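Local coordinates for SusD-like carbohydrate binding protein BF1063 (Bacteroides fragilis NCTC 9343, PDB 3I4G) that probably binds carbohydrate at the outer membrane as a member of the SusD family, whose relatives deliver glycans to a TonB-dependent transporter, at residues Gln110-Ser113 with Lys117-Arg120; Cys208-Asp213 with Arg454-Met459; Thr264-His269 with Lys364-Ser369; Leu349-Glu354 with Thr486-Asp491. All coordinates share one frame; numbering follows the deposited sequence. Where two conformers were deposited one is given.

Interaction 1. Residues Gln110-Ser113 with Lys117-Arg120; sequences QNSS and KKTR
The ammonium NZ of Lys118 is gripped by two backbone carbonyls of the preceding loop, Ser112 O at 2.6 Å and Gln110 O at 2.8 Å. The two oxygens are met differently. At Ser112 the donor lies in the carbonyl plane with a C=O...N angle of 147°, whereas at Gln110 it stands above the plane, well off the lone-pair directions, at 116°. A salt bridge to Glu114, just past the loop segment, adds a third, charged partner, so the nitrogen is held by main chain and carboxylate together although the loop around it is largely exposed. The reach comes from full extension: CG of Lys118 sits anti to the backbone N (chi1 176°) and every later torsion is extended too, which lays the aliphatic stem straight across the loop. Along the way CD passes 3.3 Å from the carbonyl O of Ser113 and, in the conformer given, an equal 3.3 Å from the hydroxyl OG of Ser112. That hydroxyl is hydrogen-bonded to Ile109 O, at the end of the preceding helix. Two loop carbonyls thus hold one lysine from the first turn of the next helix. The arrangement belongs to a short loop joining consecutive helices 86-109 and 116-139, consistent with the tetratricopeptide-like helical part of SusD proteins.

Interaction 2. Residues Cys208-Asp213 with Arg454-Met459; sequences CMLQKD and RYWDIM
A first torsion of -173° swings the indole of Trp456 out from helix 454-461 toward the last turn of helix 197-211, where Leu210, its CG beside the backbone N, and selenomethionine Met209, bent at its last torsion (chi3 -48°) in the conformer given, reach out to meet it. The six-membered part of the indole does most of the touching. Leu210 comes obliquely with its branch point, CG lying 3.6 Å from CZ2 of Trp456, and its methyl CD2 follows at 3.7 Å from the same carbon. Met209 arrives instead at the ring edge, near the ring plane: in that conformer its terminal CE is 4.0 Å from CH2 of Trp456, and the two side chains cross at about a right angle. The indole has further partners. Its NE1 is hydrogen-bonded to Ser138 of helix 116-139, and Arg206 makes a cation-pi contact with the ring system. Just beyond Leu210, helix 197-211 ends in a Schellman motif at Lys212, and Asp213 N-caps the helix that follows. Across the two segments the contact is wholly apolar, methyl and methine groups against the indole, so it depends on shape and burial, while the bond from NE1 to Ser138 probably helps to set the indole's orientation.

Interaction 3. Residues Thr264-His269 with Lys364-Ser369; sequences TGLPQH and KYFEES. With EDO (1,2-ethanediol), chain C.
Leu266 and Phe366 meet at about a right angle, the leucine branch point CG standing 4.0 Å from CZ of the phenyl ring. The ring is also approached obliquely by the first turn of helix 266-270, where CA of Pro267 lies 3.9 Å from CE1 of Phe366 and the proline CG is slightly farther from that same ring carbon. Leu266 reaches across because its CG is anti to the backbone N (chi1 180°); its other contact is CD2 against CB of Tyr365, at 4.1 Å, with those two side chains running at a slant to one another. An ST turn fixes the start of the helix, the N of Leu266 giving a nearly straight bond (165°) of 2.9 Å to OG1 of Thr264. A 1,2-ethanediol molecule, probably from the crystallisation liquor, lies beside the contact: its O2 accepts from N of Glu367 at 2.8 Å, its O1 comes 3.6 Å from CG of Pro267, and the diol is also hydrogen-bonded to Asn379 O. The buried cluster seats short helix 266-270 against the loop between strands 360-362 and 380-386; helix 50-54 touches Leu266 and Tyr365 through Ile54, strand 380-386 meets Tyr365, and Phe330 of strand 329-330 packs on Phe366.

Interaction 4. Residues Leu349-Glu354 with Thr486-Asp491; sequences LDYTSE and TTKEVD
Tyr351 and Lys488 carry the contact, through a hydrogen bond at the phenol end and a lysine chain laid over the ring. The backbone N of Lys488 donates to OH of Tyr351 at 3.0 Å and 168°, close to straight. The same hydroxyl is hydrogen-bonded to Tyr499 O, so the phenol oxygen ties its own loop both to loop 486-491 and to strand 497-502. Over the ring face the interaction is CH-pi and cation-pi at once. CE of Lys488 lies 3.7 Å from the centroid of the Tyr351 ring, only 8° off the normal, and NZ continues to 4.4 Å, still over the face. The lysine turns its CG anti to its own carbonyl carbon (chi1 -75°) and then runs fully extended, crossing the phenol from the hydroxyl end, where CG is 3.6 Å from CZ of Tyr351, toward CD1. At the ring edge, in plane, the carbonyl O of Thr486 sits 3.6 Å from CE2 of Tyr351. Trp498 also meets this ring. The contact joins two loops in the C-terminal SusD-family region, and each is stiffened by its own polar bonds. In the first, Asp350 forms an Asx turn: OD1 takes the N of Thr352 from above the carboxylate plane and, at 2.7 Å, the N of Ser353 on its syn side, while OD2 uses its syn lone pair for the Ser353 hydroxyl. In the second, OG1 of Thr487 donates to the carbonyl O of Glu489 at 2.8 Å.

Overall arrangement
Interaction 1 comes first along the chain and closes locally. Interaction 2 bridges some 240 residues, and interaction 3 is nested in the loop it closes; along the chain the segments of interaction 4 alternate with those of 2 and of 3. Helix 116-139 starts at interaction 1 and reaches the indole of interaction 2 with Phe134 and Ser138, although their centres are about 34 Å apart. Interactions 3 and 4 lie in the SusD-family region, centres about 26 Å and nearest atoms about 7 Å apart. Interactions 1 and 4, with centres about 59 Å apart, stand on opposite sides of the chain's centre. Interaction 2 ties the N-terminal helices to the C-terminal region, while 3 and 4 fasten loops within that region.

Interaction 1. Residues Gln110-Ser113 with Lys117-Arg120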
loop_
_atom_site.group_PDB
_atom_site.type_symbol
_atom_site.label_atom_id
_atom_site.label_comp_id
_atom_site.label_asym_id
_atom_site.label_seq_id
_atom_site.Cartn_x
_atom_site.Cartn_y
_atom_site.Cartn_z
ATOM N N GLN A 110 -0.311 -29.197 15.891
ATOM C CA GLN A 110 0.876 -29.599 16.635
ATOM C C GLN A 110 1.110 -31.076 16.715
ATOM O O GLN A 110 2.253 -31.534 16.699
ATOM C CB GLN A 110 0.813 -29.082 18.088
ATOM C CG GLN A 110 1.208 -27.684 18.298
ATOM C CD GLN A 110 0.991 -27.222 19.733
ATOM O OE1 GLN A 110 0.972 -28.020 20.681
ATOM N NE2 GLN A 110 0.823 -25.901 19.899
ATOM N N ASN A 111 0.053 -31.865 16.882
ATOM C CA ASN A 111 0.201 -33.286 17.084
ATOM C C ASN A 111 0.099 -34.136 15.815
ATOM O O ASN A 111 0.115 -35.362 15.908
ATOM C CB ASN A 111 -0.804 -33.763 18.162
ATOM C CG ASN A 111 -0.521 -33.147 19.516
ATOM O OD1 ASN A 111 0.614 -32.711 19.774
ATOM N ND2 ASN A 111 -1.498 -33.191 20.405
ATOM N N SER A 112 -0.019 -33.477 14.661
ATOM C CA SER A 112 -0.117 -34.196 13.385
ATOM C C SER A 112 1.241 -34.721 12.944
ATOM O O SER A 112 2.283 -34.160 13.330
ATOM C CB SER A 112 -0.676 -33.286 12.302
ATOM O OG SER A 112 0.217 -32.229 11.999
ATOM N N SER A 113 1.229 -35.757 12.098
ATOM C CA SER A 113 2.450 -36.395 11.634
ATOM C C SER A 113 3.461 -35.365 11.156
ATOM O O SER A 113 3.140 -34.435 10.442
ATOM C CB SER A 113 2.119 -37.319 10.488
ATOM O OG SER A 113 1.193 -38.304 10.899
ATOM N N LYS A 117 5.895 -30.653 4.791
ATOM C CA LYS A 117 4.706 -29.854 4.557
ATOM C C LYS A 117 4.168 -29.292 5.876
ATOM O O LYS A 117 3.784 -28.128 5.942
ATOM C CB LYS A 117 3.609 -30.645 3.825
ATOM C CG LYS A 117 3.917 -30.864 2.366
ATOM C CD LYS A 117 2.883 -31.736 1.699
ATOM C CE LYS A 117 3.323 -32.049 0.269
ATOM N NZ LYS A 117 2.285 -32.810 -0.478
ATOM N N LYS A 118 4.141 -30.122 6.917
ATOM C CA LYS A 118 3.693 -29.621 8.230
ATOM C C LYS A 118 4.570 -28.441 8.696
ATOM O O LYS A 118 4.054 -27.391 9.115
ATOM C CB LYS A 118 3.684 -30.742 9.268
ATOM C CG LYS A 118 3.328 -30.248 10.681
ATOM C CD LYS A 118 3.428 -31.347 11.691
ATOM C CE LYS A 118 3.317 -30.835 13.131
ATOM N NZ LYS A 118 3.411 -31.908 14.147
ATOM N N THR A 119 5.881 -28.613 8.602
ATOM C CA THR A 119 6.803 -27.568 9.033
ATOM C C THR A 119 6.622 -26.276 8.229
ATOM O O THR A 119 6.627 -25.162 8.783
ATOM C CB THR A 119 8.229 -28.118 8.967
ATOM O OG1 THR A 119 8.336 -29.187 9.936
ATOM C CG2 THR A 119 9.272 -27.090 9.307
ATOM N N ARG A 120 6.413 -26.429 6.934
ATOM C CA ARG A 120 6.131 -25.275 6.084
ATOM C C ARG A 120 4.842 -24.588 6.486
ATOM O O ARG A 120 4.797 -23.364 6.633
ATOM C CB ARG A 120 6.063 -25.715 4.629
ATOM C CG ARG A 120 5.761 -24.555 3.713
ATOM C CD ARG A 120 5.651 -25.036 2.302
ATOM N NE ARG A 120 5.335 -23.924 1.408
ATOM C CZ ARG A 120 5.183 -24.056 0.095
ATOM N NH1 ARG A 120 5.363 -25.222 -0.507
ATOM N NH2 ARG A 120 4.878 -22.989 -0.643
#

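Interaction 2. Residues Cys208-Asp213 with Arg454-Met459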
loop_
_atom_site.group_PDB
_atom_site.type_symbol
_atom_site.label_atom_id
_atom_site.label_comp_id
_atom_site.label_asym_id
_atom_site.label_seq_id
_atom_site.Cartn_x
_atom_site.Cartn_y
_atom_site.Cartn_z
ATOM N N CYS A 208 11.700 -3.986 11.730
ATOM C CA CYS A 208 12.876 -3.343 12.282
ATOM C C CYS A 208 12.886 -1.831 12.020
ATOM O O CYS A 208 13.342 -1.053 12.855
ATOM C CB CYS A 208 14.153 -3.965 11.724
ATOM S SG CYS A 208 14.503 -5.670 12.179
HETATM N N MSE A 209 12.412 -1.388 10.862
HETATM C CA MSE A 209 12.369 0.052 10.613
HETATM C C MSE A 209 11.372 0.720 11.582
HETATM O O MSE A 209 11.588 1.842 12.013
HETATM C CB MSE A 209 12.050 0.373 9.141
HETATM C CG MSE A 209 13.127 -0.102 8.139
HETATM SE SE MSE A 209 12.959 0.760 6.392
HETATM C CE MSE A 209 11.092 0.504 6.125
ATOM N N LEU A 210 10.273 0.054 11.924
ATOM C CA LEU A 210 9.349 0.616 12.908
ATOM C C LEU A 210 9.986 0.751 14.284
ATOM O O LEU A 210 9.688 1.678 15.046
ATOM C CB LEU A 210 8.085 -0.247 13.043
ATOM C CG LEU A 210 7.063 -0.187 11.957
ATOM C CD1 LEU A 210 5.928 -1.158 12.319
ATOM C CD2 LEU A 210 6.545 1.255 11.774
ATOM N N GLN A 211 10.830 -0.214 14.634
ATOM C CA GLN A 211 11.592 -0.170 15.876
ATOM C C GLN A 211 12.755 0.815 15.863
ATOM O O GLN A 211 13.367 1.062 16.894
ATOM C CB GLN A 211 12.238 -1.515 16.134
ATOM C CG GLN A 211 11.294 -2.718 16.312
ATOM C CD GLN A 211 12.082 -3.981 16.503
ATOM O OE1 GLN A 211 12.837 -4.382 15.604
ATOM N NE2 GLN A 211 11.946 -4.607 17.665
ATOM N N LYS A 212 13.035 1.334 14.675
ATOM C CA LYS A 212 14.187 2.164 14.400
ATOM C C LYS A 212 15.480 1.365 14.705
ATOM O O LYS A 212 16.507 1.944 15.050
ATOM C CB LYS A 212 14.064 3.541 15.111
ATOM C CG LYS A 212 12.844 4.387 14.612
ATOM C CD LYS A 212 12.752 5.789 15.276
ATOM C CE LYS A 212 11.683 6.656 14.631
ATOM N NZ LYS A 212 10.286 6.148 14.796
ATOM N N ASP A 213 15.422 0.031 14.513
ATOM C CA ASP A 213 16.579 -0.858 14.613
ATOM C C ASP A 213 17.065 -0.968 13.173
ATOM O O ASP A 213 16.889 -1.972 12.483
ATOM C CB ASP A 213 16.261 -2.219 15.212
ATOM C CG ASP A 213 17.484 -3.085 15.356
ATOM O OD1 ASP A 213 18.575 -2.673 14.907
ATOM O OD2 ASP A 213 17.384 -4.213 15.885
ATOM N N ARG A 454 2.311 4.697 1.355
ATOM C CA ARG A 454 2.676 6.077 1.700
ATOM C C ARG A 454 2.247 6.467 3.108
ATOM O O ARG A 454 3.011 7.114 3.819
ATOM C CB ARG A 454 2.067 7.047 0.706
ATOM C CG ARG A 454 2.473 8.518 0.923
ATOM C CD ARG A 454 3.929 8.807 0.781
ATOM N NE ARG A 454 4.167 10.243 0.957
ATOM C CZ ARG A 454 5.346 10.791 1.076
ATOM N NH1 ARG A 454 6.430 10.039 1.050
ATOM N NH2 ARG A 454 5.458 12.092 1.218
ATOM N N TYR A 455 1.020 6.124 3.492
ATOM C CA TYR A 455 0.557 6.444 4.834
ATOM C C TYR A 455 1.442 5.756 5.858
ATOM O O TYR A 455 1.875 6.419 6.843
ATOM C CB TYR A 455 -0.914 6.061 4.971
ATOM C CG TYR A 455 -1.535 6.323 6.313
ATOM C CD1 TYR A 455 -1.733 7.606 6.796
ATOM C CD2 TYR A 455 -1.938 5.283 7.096
ATOM C CE1 TYR A 455 -2.298 7.814 8.039
ATOM C CE2 TYR A 455 -2.534 5.474 8.307
ATOM C CZ TYR A 455 -2.728 6.747 8.778
ATOM O OH TYR A 455 -3.332 6.949 9.998
ATOM N N TRP A 456 1.713 4.468 5.681
ATOM C CA TRP A 456 2.600 3.764 6.607
ATOM C C TRP A 456 3.933 4.504 6.721
ATOM O O TRP A 456 4.483 4.669 7.810
ATOM C CB TRP A 456 2.777 2.324 6.113
ATOM C CG TRP A 456 3.519 1.472 7.053
ATOM C CD1 TRP A 456 3.021 0.931 8.205
ATOM C CD2 TRP A 456 4.894 1.078 6.968
ATOM N NE1 TRP A 456 4.013 0.235 8.868
ATOM C CE2 TRP A 456 5.181 0.310 8.132
ATOM C CE3 TRP A 456 5.908 1.281 6.026
ATOM C CZ2 TRP A 456 6.444 -0.237 8.373
ATOM C CZ3 TRP A 456 7.145 0.711 6.267
ATOM C CH2 TRP A 456 7.398 -0.034 7.428
ATOM N N ASP A 457 4.485 4.966 5.607
ATOM C CA ASP A 457 5.764 5.667 5.646
ATOM C C ASP A 457 5.697 7.018 6.359
ATOM O O ASP A 457 6.534 7.315 7.215
ATOM C CB ASP A 457 6.289 5.916 4.234
ATOM C CG ASP A 457 6.838 4.685 3.541
ATOM O OD1 ASP A 457 7.229 3.699 4.204
ATOM O OD2 ASP A 457 6.935 4.768 2.286
ATOM N N ILE A 458 4.714 7.863 6.026
ATOM C CA ILE A 458 4.676 9.194 6.625
ATOM C C ILE A 458 4.366 9.094 8.138
ATOM O O ILE A 458 4.848 9.906 8.935
ATOM C CB ILE A 458 3.756 10.178 5.906
ATOM C CG1 ILE A 458 2.310 9.704 5.941
ATOM C CG2 ILE A 458 4.229 10.364 4.463
ATOM C CD1 ILE A 458 1.323 10.680 5.211
HETATM N N MSE A 459 3.661 8.058 8.536
HETATM C CA MSE A 459 3.450 7.780 9.958
HETATM C C MSE A 459 4.734 7.373 10.668
HETATM O O MSE A 459 5.105 7.999 11.665
HETATM C CB MSE A 459 2.375 6.703 10.083
HETATM C CG MSE A 459 0.940 7.169 9.700
HETATM SE SE MSE A 459 0.021 8.201 11.011
HETATM C CE MSE A 459 -0.680 6.670 12.022
#

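Interaction 3. Residues Thr264-His269 with Lys364-Ser369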
loop_
_atom_site.group_PDB
_atom_site.type_symbol
_atom_site.label_atom_id
_atom_site.label_comp_id
_atom_site.label_asym_id
_atom_site.label_seq_id
_atom_site.Cartn_x
_atom_site.Cartn_y
_atom_site.Cartn_z
ATOM N N THR A 264 -11.548 -9.290 -8.191
ATOM C CA THR A 264 -11.437 -7.967 -7.581
ATOM C C THR A 264 -12.492 -6.995 -8.116
ATOM O O THR A 264 -12.852 -7.031 -9.285
ATOM C CB THR A 264 -10.036 -7.338 -7.748
ATOM O OG1 THR A 264 -10.091 -6.027 -7.162
ATOM C CG2 THR A 264 -9.576 -7.233 -9.240
ATOM N N GLY A 265 -13.050 -6.196 -7.217
ATOM C CA GLY A 265 -13.941 -5.119 -7.604
ATOM C C GLY A 265 -13.227 -3.788 -7.797
ATOM O O GLY A 265 -13.905 -2.763 -7.984
ATOM N N LEU A 266 -11.899 -3.777 -7.759
ATOM C CA LEU A 266 -11.153 -2.541 -7.904
ATOM C C LEU A 266 -11.526 -1.815 -9.198
ATOM O O LEU A 266 -11.682 -0.598 -9.183
ATOM C CB LEU A 266 -9.627 -2.768 -7.825
ATOM C CG LEU A 266 -8.770 -1.523 -7.975
ATOM C CD1 LEU A 266 -9.066 -0.456 -6.878
ATOM C CD2 LEU A 266 -7.301 -1.936 -7.988
ATOM N N PRO A 267 -11.677 -2.511 -10.350
ATOM C CA PRO A 267 -12.084 -1.765 -11.554
ATOM C C PRO A 267 -13.422 -1.028 -11.413
ATOM O O PRO A 267 -13.538 0.140 -11.797
ATOM C CB PRO A 267 -12.135 -2.848 -12.623
ATOM C CG PRO A 267 -11.190 -3.907 -12.108
ATOM C CD PRO A 267 -11.471 -3.938 -10.644
ATOM N N GLN A 268 -14.443 -1.700 -10.879
ATOM C CA GLN A 268 -15.710 -1.014 -10.682
ATOM C C GLN A 268 -15.514 0.229 -9.850
ATOM O O GLN A 268 -16.144 1.284 -10.085
ATOM C CB GLN A 268 -16.680 -1.964 -9.977
ATOM C CG GLN A 268 -18.016 -1.302 -9.591
ATOM C CD GLN A 268 -18.860 -0.964 -10.782
ATOM O OE1 GLN A 268 -19.661 -1.795 -11.224
ATOM N NE2 GLN A 268 -18.650 0.219 -11.356
ATOM N N HIS A 269 -14.696 0.123 -8.823
ATOM C CA HIS A 269 -14.511 1.233 -7.930
ATOM C C HIS A 269 -13.628 2.341 -8.436
ATOM O O HIS A 269 -13.911 3.504 -8.130
ATOM C CB HIS A 269 -13.941 0.784 -6.555
ATOM C CG HIS A 269 -14.917 0.975 -5.439
ATOM N ND1 HIS A 269 -15.110 0.042 -4.443
ATOM C CD2 HIS A 269 -15.740 2.012 -5.162
ATOM C CE1 HIS A 269 -16.044 0.494 -3.617
ATOM N NE2 HIS A 269 -16.443 1.686 -4.029
ATOM N N LYS A 364 -2.275 2.813 -12.548
ATOM C CA LYS A 364 -1.667 1.603 -11.985
ATOM C C LYS A 364 -2.748 0.576 -11.686
ATOM O O LYS A 364 -3.835 0.936 -11.254
ATOM C CB LYS A 364 -0.882 1.936 -10.738
ATOM C CG LYS A 364 -0.042 0.796 -10.177
ATOM C CD LYS A 364 0.902 1.247 -9.065
ATOM C CE LYS A 364 2.179 1.944 -9.608
ATOM N NZ LYS A 364 3.122 2.396 -8.538
ATOM N N TYR A 365 -2.402 -0.703 -11.945
ATOM C CA TYR A 365 -3.204 -1.913 -11.695
ATOM C C TYR A 365 -4.203 -2.265 -12.797
ATOM O O TYR A 365 -4.849 -3.301 -12.711
ATOM C CB TYR A 365 -3.937 -1.831 -10.346
ATOM C CG TYR A 365 -3.076 -1.674 -9.133
ATOM C CD1 TYR A 365 -2.276 -2.713 -8.658
ATOM C CD2 TYR A 365 -3.065 -0.477 -8.421
ATOM C CE1 TYR A 365 -1.476 -2.556 -7.542
ATOM C CE2 TYR A 365 -2.249 -0.313 -7.320
ATOM C CZ TYR A 365 -1.475 -1.351 -6.865
ATOM O OH TYR A 365 -0.726 -1.187 -5.749
ATOM N N PHE A 366 -4.292 -1.436 -13.833
ATOM C CA PHE A 366 -5.259 -1.663 -14.932
ATOM C C PHE A 366 -4.569 -2.034 -16.224
ATOM O O PHE A 366 -3.909 -1.217 -16.839
ATOM C CB PHE A 366 -6.175 -0.434 -15.098
ATOM C CG PHE A 366 -6.925 -0.084 -13.828
ATOM C CD1 PHE A 366 -7.767 -1.011 -13.213
ATOM C CD2 PHE A 366 -6.776 1.117 -13.222
ATOM C CE1 PHE A 366 -8.405 -0.719 -12.029
ATOM C CE2 PHE A 366 -7.426 1.402 -12.033
ATOM C CZ PHE A 366 -8.244 0.499 -11.442
ATOM N N GLU A 367 -4.707 -3.313 -16.594
ATOM C CA GLU A 367 -4.121 -3.870 -17.817
ATOM C C GLU A 367 -4.999 -3.446 -18.970
ATOM O O GLU A 367 -5.889 -4.202 -19.385
ATOM C CB GLU A 367 -4.003 -5.390 -17.641
ATOM C CG GLU A 367 -3.335 -6.121 -18.797
ATOM C CD GLU A 367 -3.206 -7.625 -18.547
ATOM O OE1 GLU A 367 -2.994 -8.088 -17.417
ATOM O OE2 GLU A 367 -3.308 -8.383 -19.527
ATOM N N GLU A 368 -4.678 -2.304 -19.574
ATOM C CA GLU A 368 -5.570 -1.605 -20.496
ATOM C C GLU A 368 -5.857 -2.301 -21.802
ATOM O O GLU A 368 -6.912 -2.083 -22.356
ATOM C CB GLU A 368 -4.995 -0.216 -20.827
ATOM C CG GLU A 368 -4.865 0.679 -19.606
ATOM C CD GLU A 368 -4.115 1.946 -19.955
ATOM O OE1 GLU A 368 -4.542 2.650 -20.873
ATOM O OE2 GLU A 368 -3.086 2.256 -19.272
ATOM N N SER A 369 -4.965 -3.124 -22.310
ATOM C CA SER A 369 -5.237 -3.759 -23.599
ATOM C C SER A 369 -6.073 -5.027 -23.481
ATOM O O SER A 369 -6.588 -5.508 -24.491
ATOM C CB SER A 369 -3.930 -4.071 -24.308
ATOM O OG SER A 369 -3.147 -4.965 -23.544
HETATM C C1 EDO C . -8.268 -5.458 -13.724
HETATM O O1 EDO C . -8.087 -5.766 -12.324
HETATM C C2 EDO C . -6.884 -5.602 -14.343
HETATM O O2 EDO C . -6.835 -4.813 -15.513
#

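Interaction 4. Residues Leu349-Glu354 with Thr486-Asp491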
loop_
_atom_site.group_PDB
_atom_site.type_symbol
_atom_site.label_atom_id
_atom_site.label_comp_id
_atom_site.label_asym_id
_atom_site.label_seq_id
_atom_site.Cartn_x
_atom_site.Cartn_y
_atom_site.Cartn_z
ATOM N N LEU A 349 -15.481 18.231 -13.525
ATOM C CA LEU A 349 -14.784 18.280 -12.271
ATOM C C LEU A 349 -15.563 19.178 -11.345
ATOM O O LEU A 349 -15.663 20.371 -11.614
ATOM C CB LEU A 349 -13.367 18.798 -12.476
ATOM C CG LEU A 349 -12.500 18.896 -11.217
ATOM C CD1 LEU A 349 -12.453 17.585 -10.444
ATOM C CD2 LEU A 349 -11.088 19.320 -11.574
ATOM N N ASP A 350 -16.153 18.579 -10.299
ATOM C CA ASP A 350 -17.026 19.329 -9.388
ATOM C C ASP A 350 -16.960 18.649 -8.005
ATOM O O ASP A 350 -16.060 17.841 -7.744
ATOM C CB ASP A 350 -18.432 19.444 -9.973
ATOM C CG ASP A 350 -19.134 18.097 -10.142
ATOM O OD1 ASP A 350 -18.867 17.168 -9.374
ATOM O OD2 ASP A 350 -19.983 17.993 -11.075
ATOM N N TYR A 351 -17.891 19.025 -7.117
ATOM C CA TYR A 351 -17.928 18.512 -5.754
ATOM C C TYR A 351 -19.058 17.516 -5.507
ATOM O O TYR A 351 -19.289 17.154 -4.358
ATOM C CB TYR A 351 -17.994 19.729 -4.795
ATOM C CG TYR A 351 -16.774 20.650 -4.930
ATOM C CD1 TYR A 351 -15.557 20.293 -4.364
ATOM C CD2 TYR A 351 -16.844 21.843 -5.619
ATOM C CE1 TYR A 351 -14.429 21.090 -4.496
ATOM C CE2 TYR A 351 -15.745 22.637 -5.746
ATOM C CZ TYR A 351 -14.526 22.247 -5.186
ATOM O OH TYR A 351 -13.417 23.060 -5.300
ATOM N N THR A 352 -19.732 17.063 -6.582
ATOM C CA THR A 352 -20.901 16.201 -6.454
ATOM C C THR A 352 -21.026 15.008 -7.413
ATOM O O THR A 352 -21.657 14.023 -7.065
ATOM C CB THR A 352 -22.178 17.020 -6.634
ATOM O OG1 THR A 352 -22.190 17.628 -7.929
ATOM C CG2 THR A 352 -22.272 18.092 -5.547
ATOM N N SER A 353 -20.444 15.054 -8.607
ATOM C CA SER A 353 -20.629 13.987 -9.563
ATOM C C SER A 353 -19.878 12.722 -9.247
ATOM O O SER A 353 -18.913 12.725 -8.516
ATOM C CB SER A 353 -20.114 14.477 -10.927
ATOM O OG SER A 353 -20.831 15.575 -11.491
ATOM N N GLU A 354 -20.320 11.630 -9.850
ATOM C CA GLU A 354 -19.666 10.337 -9.754
ATOM C C GLU A 354 -18.513 10.352 -10.737
ATOM O O GLU A 354 -18.549 9.786 -11.835
ATOM C CB GLU A 354 -20.655 9.245 -10.084
ATOM C CG GLU A 354 -20.129 7.844 -9.796
ATOM C CD GLU A 354 -21.178 6.771 -10.073
ATOM O OE1 GLU A 354 -21.400 6.426 -11.238
ATOM O OE2 GLU A 354 -21.738 6.285 -9.097
ATOM N N THR A 486 -15.866 28.502 -9.868
ATOM C CA THR A 486 -16.376 27.247 -9.330
ATOM C C THR A 486 -15.404 26.554 -8.382
ATOM O O THR A 486 -15.863 25.807 -7.542
ATOM C CB THR A 486 -16.850 26.296 -10.456
ATOM O OG1 THR A 486 -15.766 25.944 -11.329
ATOM C CG2 THR A 486 -17.960 26.957 -11.280
ATOM N N THR A 487 -14.089 26.762 -8.495
ATOM C CA THR A 487 -13.210 26.196 -7.468
ATOM C C THR A 487 -13.588 26.834 -6.116
ATOM O O THR A 487 -13.852 28.024 -6.051
ATOM C CB THR A 487 -11.724 26.402 -7.811
ATOM O OG1 THR A 487 -10.921 25.750 -6.825
ATOM C CG2 THR A 487 -11.351 27.883 -7.884
ATOM N N LYS A 488 -13.602 26.059 -5.034
ATOM C CA LYS A 488 -13.912 26.659 -3.744
ATOM C C LYS A 488 -12.873 27.685 -3.309
ATOM O O LYS A 488 -13.189 28.585 -2.535
ATOM C CB LYS A 488 -14.020 25.593 -2.667
ATOM C CG LYS A 488 -15.287 24.775 -2.709
ATOM C CD LYS A 488 -15.214 23.671 -1.623
ATOM C CE LYS A 488 -16.427 22.773 -1.722
ATOM N NZ LYS A 488 -16.355 21.653 -0.734
ATOM N N GLU A 489 -11.633 27.525 -3.762
ATOM C CA GLU A 489 -10.545 28.456 -3.495
ATOM C C GLU A 489 -9.664 28.506 -4.728
ATOM O O GLU A 489 -9.347 27.462 -5.289
ATOM C CB GLU A 489 -9.707 28.014 -2.291
ATOM C CG GLU A 489 -8.634 29.024 -1.892
ATOM C CD GLU A 489 -7.828 28.621 -0.650
ATOM O OE1 GLU A 489 -8.357 27.890 0.182
ATOM O OE2 GLU A 489 -6.672 29.080 -0.540
ATOM N N VAL A 490 -9.314 29.712 -5.180
ATOM C CA VAL A 490 -8.378 29.878 -6.297
ATOM C C VAL A 490 -7.008 29.506 -5.781
ATOM O O VAL A 490 -6.613 29.920 -4.691
ATOM C CB VAL A 490 -8.439 31.311 -6.838
ATOM C CG1 VAL A 490 -7.309 31.616 -7.848
ATOM C CG2 VAL A 490 -9.804 31.562 -7.473
ATOM N N ASP A 491 -6.280 28.700 -6.549
ATOM C CA ASP A 491 -4.942 28.225 -6.158
ATOM C C ASP A 491 -4.054 29.430 -5.886
ATOM O O ASP A 491 -3.746 30.199 -6.803
ATOM C CB ASP A 491 -4.424 27.318 -7.271
ATOM C CG ASP A 491 -3.009 26.901 -7.127
ATOM O OD1 ASP A 491 -2.368 27.139 -6.058
ATOM O OD2 ASP A 491 -2.528 26.329 -8.133
#